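Local coordinates for protein GH62 arabinofuranosidase (Podospora anserina, PDB 4N4B) that probably hydrolyses terminal non-reducing alpha-L-arabinofuranoside residues of xylan, as a secreted, calcium-containing five-bladed beta-propeller of glycoside hydrolase family 62, at residues 263-266 with 270-273; 245-250 with 254-259. All coordinates share one frame; numbering follows the deposited sequence.

Contact 1 of 2, residues 263-266 with 270-273; sequences QNPW and NNVQ
The carboxamide of N271 reaches across the turn and gives an N-H to the backbone of W266, the ND2 to O distance being 3.1 Å. The bond is fairly straight at the hydrogen (159°), and the oxygen lies close to the amide plane of N271; seen from W266, however, the donor stands well above the carbonyl plane. The same ND2 is 3.2 Å from P265 O. Asparagine suits this place because its two ends serve different backbone groups: ND2 also donates to W26 O, while OD1 accepts from the amide N of R268, which fixes the flip of the group. CG lies between the backbone N and the carbonyl carbon (chi1 73°), and this folds the short side chain back over the turn. With an alanine in place of N271, W266 O would keep W28 NE1 but lose the amide, and W26 O and R268 N would probably be left without these partners, freeing the turn to shift.

The P265 ring and the two asparagine side chains come in from opposite directions and pack in van der Waals contact, the ring's CG 3.6 Å from N270 OD1 and 3.9 Å from N271 ND2. Proline, with no N-H to satisfy, suits a buried bend of this kind. N270, at the surface, anchors its ND2 to E262 O.

W266 starts its side chain away from 270-273, and its indole packs onto F243 and S245 of strand 241-248 and edge-to-face with W28 and F307, while P265 rests on W242. N271 leads into strand 272-274, outermost in its sheet.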
loop_
_atom_site.group_PDB
_atom_site.type_symbol
_atom_site.label_atom_id
_atom_site.label_comp_id
_atom_site.label_asym_id
_atom_site.label_seq_id
_atom_site.Cartn_x
_atom_site.Cartn_y
_atom_site.Cartn_z
ATOM N N GLN A 263 9.174 -19.043 7.695
ATOM C CA GLN A 263 10.379 -19.130 8.549
ATOM C C GLN A 263 11.342 -17.999 8.327
ATOM O O GLN A 263 12.103 -17.598 9.233
ATOM C CB GLN A 263 11.122 -20.448 8.249
ATOM C CG GLN A 263 10.192 -21.620 8.371
ATOM C CD GLN A 263 9.602 -22.175 7.029
ATOM O OE1 GLN A 263 8.955 -21.452 6.179
ATOM N NE2 GLN A 263 9.793 -23.556 6.851
ATOM N N ASN A 264 11.294 -17.399 7.101
ATOM C CA ASN A 264 12.107 -16.269 6.787
ATOM C C ASN A 264 11.272 -15.208 6.066
ATOM O O ASN A 264 11.305 -15.088 4.869
ATOM C CB ASN A 264 13.271 -16.599 5.880
ATOM C CG ASN A 264 14.190 -15.428 5.704
ATOM O OD1 ASN A 264 14.452 -14.635 6.619
ATOM N ND2 ASN A 264 14.673 -15.282 4.518
ATOM N N PRO A 265 10.429 -14.505 6.846
ATOM C CA PRO A 265 9.425 -13.611 6.310
ATOM C C PRO A 265 9.972 -12.224 6.178
ATOM O O PRO A 265 10.878 -11.801 6.823
ATOM C CB PRO A 265 8.313 -13.624 7.329
ATOM C CG PRO A 265 9.027 -13.847 8.628
ATOM C CD PRO A 265 10.177 -14.753 8.303
ATOM N N TRP A 266 9.359 -11.448 5.291
ATOM C CA TRP A 266 9.619 -10.015 5.336
ATOM C C TRP A 266 9.133 -9.335 6.630
ATOM O O TRP A 266 9.925 -8.749 7.336
ATOM C CB TRP A 266 9.155 -9.256 4.063
ATOM C CG TRP A 266 9.767 -7.871 3.946
ATOM C CD1 TRP A 266 11.035 -7.603 3.527
ATOM C CD2 TRP A 266 9.179 -6.586 4.205
ATOM N NE1 TRP A 266 11.293 -6.286 3.532
ATOM C CE2 TRP A 266 10.178 -5.602 3.968
ATOM C CE3 TRP A 266 7.959 -6.158 4.706
ATOM C CZ2 TRP A 266 9.963 -4.279 4.175
ATOM C CZ3 TRP A 266 7.713 -4.853 4.886
ATOM C CH2 TRP A 266 8.693 -3.887 4.602
ATOM N N ASN A 270 6.463 -13.627 13.788
ATOM C CA ASN A 270 7.694 -14.177 14.259
ATOM C C ASN A 270 8.943 -13.338 14.108
ATOM O O ASN A 270 10.019 -13.741 14.581
ATOM C CB ASN A 270 7.922 -15.609 13.763
ATOM C CG ASN A 270 8.002 -15.690 12.261
ATOM O OD1 ASN A 270 7.307 -14.996 11.524
ATOM N ND2 ASN A 270 8.813 -16.609 11.772
ATOM N N ASN A 271 8.843 -12.176 13.463
ATOM C CA ASN A 271 10.004 -11.278 13.401
ATOM C C ASN A 271 9.703 -9.843 13.771
ATOM O O ASN A 271 10.469 -8.955 13.490
ATOM C CB ASN A 271 10.762 -11.386 12.059
ATOM C CG ASN A 271 10.009 -10.726 10.884
ATOM O OD1 ASN A 271 8.796 -10.419 11.008
ATOM N ND2 ASN A 271 10.706 -10.529 9.754
ATOM N N VAL A 272 8.613 -9.642 14.480
ATOM C CA VAL A 272 8.208 -8.333 14.987
ATOM C C VAL A 272 8.122 -8.335 16.510
ATOM O O VAL A 272 7.389 -9.083 17.066
ATOM C CB VAL A 272 6.840 -7.886 14.382
ATOM C CG1 VAL A 272 6.356 -6.543 14.970
ATOM C CG2 VAL A 272 6.919 -7.769 12.876
ATOM N N GLN A 273 8.924 -7.488 17.138
ATOM C CA GLN A 273 8.954 -7.324 18.573
ATOM C C GLN A 273 8.139 -6.114 18.957
ATOM O O GLN A 273 8.300 -5.114 18.410
ATOM C CB GLN A 273 10.399 -7.117 19.011
ATOM C CG GLN A 273 10.597 -6.990 20.524
ATOM C CD GLN A 273 12.065 -6.877 20.875
ATOM O OE1 GLN A 273 12.620 -7.793 21.379
ATOM N NE2 GLN A 273 12.659 -5.798 20.584
#

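Contact 2 of 2, residues 245-250 with 254-259; sequences SWTADS and PWQGLA
S245 grips A259 O twice, through its backbone N at 3.0 Å and through OG at 2.8 Å, both donors approaching from the same face of the carbonyl plane. Placing OG between the backbone N and the carbonyl carbon (chi1 60°) brings the hydroxyl alongside that N, and serine is small enough to fit there while satisfying a buried carbonyl. S245 O in turn accepts from L258 N. Further along, T247 and Q256 exchange two backbone bonds, the one from Q256 N to T247 O being almost linear (174°).

Water extends this polar network. T247 OG1 is hydrogen-bonded to two waters, one of which donates to G257 O and the other to Q256 OE1; threonine and extended glutamine share this face of the sheet. Another water links D249 N to P254 O.

A248 CB lies over one face of the W255 six-membered ring, 3.6 Å from its centroid, in a CH-pi contact that a small methyl makes possible. The CB atoms of W246 and W255 touch at 3.9 Å, their side chains crossing at about a right angle, and both indoles rest on M207 of strand 204-208. W246 CD1 lies 3.6 Å from G257 N.

With L258 and A259 both facing S245, the antiparallel hairpin contains a classic beta bulge; strand 256-257 is the outermost strand of a four-stranded propeller blade.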
loop_
_atom_site.group_PDB
_atom_site.type_symbol
_atom_site.label_atom_id
_atom_site.label_comp_id
_atom_site.label_asym_id
_atom_site.label_seq_id
_atom_site.Cartn_x
_atom_site.Cartn_y
_atom_site.Cartn_z
ATOM N N SER A 245 8.620 -10.983 0.277
ATOM C CA SER A 245 9.476 -10.061 -0.480
ATOM C C SER A 245 10.363 -10.755 -1.527
ATOM O O SER A 245 10.789 -11.943 -1.383
ATOM C CB SER A 245 10.383 -9.335 0.453
ATOM O OG SER A 245 11.262 -10.117 1.233
ATOM N N TRP A 246 10.591 -9.984 -2.572
ATOM C CA TRP A 246 11.435 -10.408 -3.723
ATOM C C TRP A 246 12.179 -9.178 -4.179
ATOM O O TRP A 246 11.843 -8.002 -3.942
ATOM C CB TRP A 246 10.579 -10.865 -4.889
ATOM C CG TRP A 246 9.740 -12.072 -4.700
ATOM C CD1 TRP A 246 9.937 -13.390 -5.203
ATOM C CD2 TRP A 246 8.455 -12.182 -4.036
ATOM N NE1 TRP A 246 8.978 -14.181 -4.861
ATOM C CE2 TRP A 246 8.002 -13.508 -4.142
ATOM C CE3 TRP A 246 7.633 -11.232 -3.372
ATOM C CZ2 TRP A 246 6.759 -13.932 -3.686
ATOM C CZ3 TRP A 246 6.444 -11.625 -2.890
ATOM C CH2 TRP A 246 5.997 -12.955 -3.026
ATOM N N THR A 247 13.274 -9.414 -4.910
ATOM C CA THR A 247 13.991 -8.373 -5.619
ATOM C C THR A 247 14.165 -8.654 -7.125
ATOM O O THR A 247 14.039 -9.737 -7.551
ATOM C CB THR A 247 15.355 -8.035 -5.007
ATOM O OG1 THR A 247 16.236 -9.144 -5.122
ATOM C CG2 THR A 247 15.203 -7.621 -3.558
ATOM N N ALA A 248 14.441 -7.609 -7.875
ATOM C CA ALA A 248 14.645 -7.714 -9.298
ATOM C C ALA A 248 15.491 -6.583 -9.837
ATOM O O ALA A 248 15.578 -5.548 -9.293
ATOM C CB ALA A 248 13.299 -7.672 -10.005
ATOM N N ASP A 249 16.045 -6.822 -11.015
ATOM C CA ASP A 249 16.752 -5.801 -11.764
ATOM C C ASP A 249 15.856 -4.971 -12.630
ATOM O O ASP A 249 16.284 -3.987 -13.117
ATOM C CB ASP A 249 17.770 -6.445 -12.688
ATOM C CG ASP A 249 18.887 -7.080 -11.950
ATOM O OD1 ASP A 249 19.299 -6.619 -10.916
ATOM O OD2 ASP A 249 19.315 -8.072 -12.473
ATOM N N SER A 250 14.633 -5.424 -12.840
ATOM C CA SER A 250 13.659 -4.688 -13.645
ATOM C C SER A 250 12.287 -4.722 -12.965
ATOM O O SER A 250 11.985 -5.649 -12.328
ATOM C CB SER A 250 13.532 -5.283 -15.055
ATOM O OG SER A 250 12.455 -4.800 -15.766
ATOM N N PRO A 254 12.613 -10.708 -14.028
ATOM C CA PRO A 254 12.043 -11.695 -13.126
ATOM C C PRO A 254 12.404 -11.345 -11.666
ATOM O O PRO A 254 13.386 -10.769 -11.397
ATOM C CB PRO A 254 12.755 -13.044 -13.539
ATOM C CG PRO A 254 14.021 -12.606 -14.155
ATOM C CD PRO A 254 13.741 -11.261 -14.846
ATOM N N TRP A 255 11.545 -11.894 -10.791
ATOM C CA TRP A 255 11.677 -11.657 -9.342
ATOM C C TRP A 255 12.353 -12.833 -8.602
ATOM O O TRP A 255 11.894 -13.966 -8.758
ATOM C CB TRP A 255 10.286 -11.383 -8.718
ATOM C CG TRP A 255 9.644 -10.136 -9.209
ATOM C CD1 TRP A 255 8.706 -10.038 -10.235
ATOM C CD2 TRP A 255 9.910 -8.794 -8.782
ATOM N NE1 TRP A 255 8.453 -8.680 -10.473
ATOM C CE2 TRP A 255 9.145 -7.932 -9.596
ATOM C CE3 TRP A 255 10.773 -8.246 -7.842
ATOM C CZ2 TRP A 255 9.239 -6.536 -9.483
ATOM C CZ3 TRP A 255 10.807 -6.862 -7.678
ATOM C CH2 TRP A 255 10.071 -6.042 -8.500
ATOM N N GLN A 256 13.303 -12.519 -7.754
ATOM C CA GLN A 256 14.079 -13.511 -6.975
ATOM C C GLN A 256 13.624 -13.365 -5.510
ATOM O O GLN A 256 13.672 -12.238 -4.983
ATOM C CB GLN A 256 15.572 -13.186 -7.133
ATOM C CG GLN A 256 16.532 -14.006 -6.292
ATOM C CD GLN A 256 17.986 -13.454 -6.269
ATOM O OE1 GLN A 256 18.334 -12.464 -6.960
ATOM N NE2 GLN A 256 18.846 -14.107 -5.460
ATOM N N GLY A 257 13.389 -14.444 -4.813
ATOM C CA GLY A 257 12.956 -14.372 -3.418
ATOM C C GLY A 257 13.982 -13.769 -2.600
ATOM O O GLY A 257 15.197 -13.903 -2.793
ATOM N N LEU A 258 13.537 -12.892 -1.694
ATOM C CA LEU A 258 14.344 -12.246 -0.683
ATOM C C LEU A 258 14.094 -12.911 0.647
ATOM O O LEU A 258 14.764 -13.853 1.074
ATOM C CB LEU A 258 14.169 -10.753 -0.684
ATOM C CG LEU A 258 15.045 -10.009 0.319
ATOM C CD1 LEU A 258 16.566 -10.067 0.027
ATOM C CD2 LEU A 258 14.593 -8.556 0.479
ATOM N N ALA A 259 12.972 -12.562 1.278
ATOM C CA ALA A 259 12.459 -13.155 2.509
ATOM C C ALA A 259 11.020 -13.427 2.243
ATOM O O ALA A 259 10.186 -12.501 2.319
ATOM C CB ALA A 259 12.668 -12.170 3.686
HETATM O O HOH W 1 16.490 -11.361 -3.565
HETATM O O HOH W 2 17.469 -9.861 -7.638
HETATM O O HOH W 3 15.846 -11.161 -9.923
HETATM O O HOH W 4 15.178 -8.995 -12.754
#

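Along the chain, contact 2 comes first: strand 241-248 runs out, turns through the three residues 251-253, and returns as the short strand 256-257, closing the hairpin at the edge of its blade. Contact 1 then closes a second short loop, across residues 267-269, before strand 272-274 begins in the next sheet. The two loops are in series, neither nested nor crossed. They nonetheless touch: W266 CD1 packs 3.4 Å from S245 OG, and N264 O lies at the same distance from A259 CB. These touches join the outer hairpin of one blade to the five-stranded mixed sheet, where strand 272-274 pairs with strand 28-30 from near the N terminus.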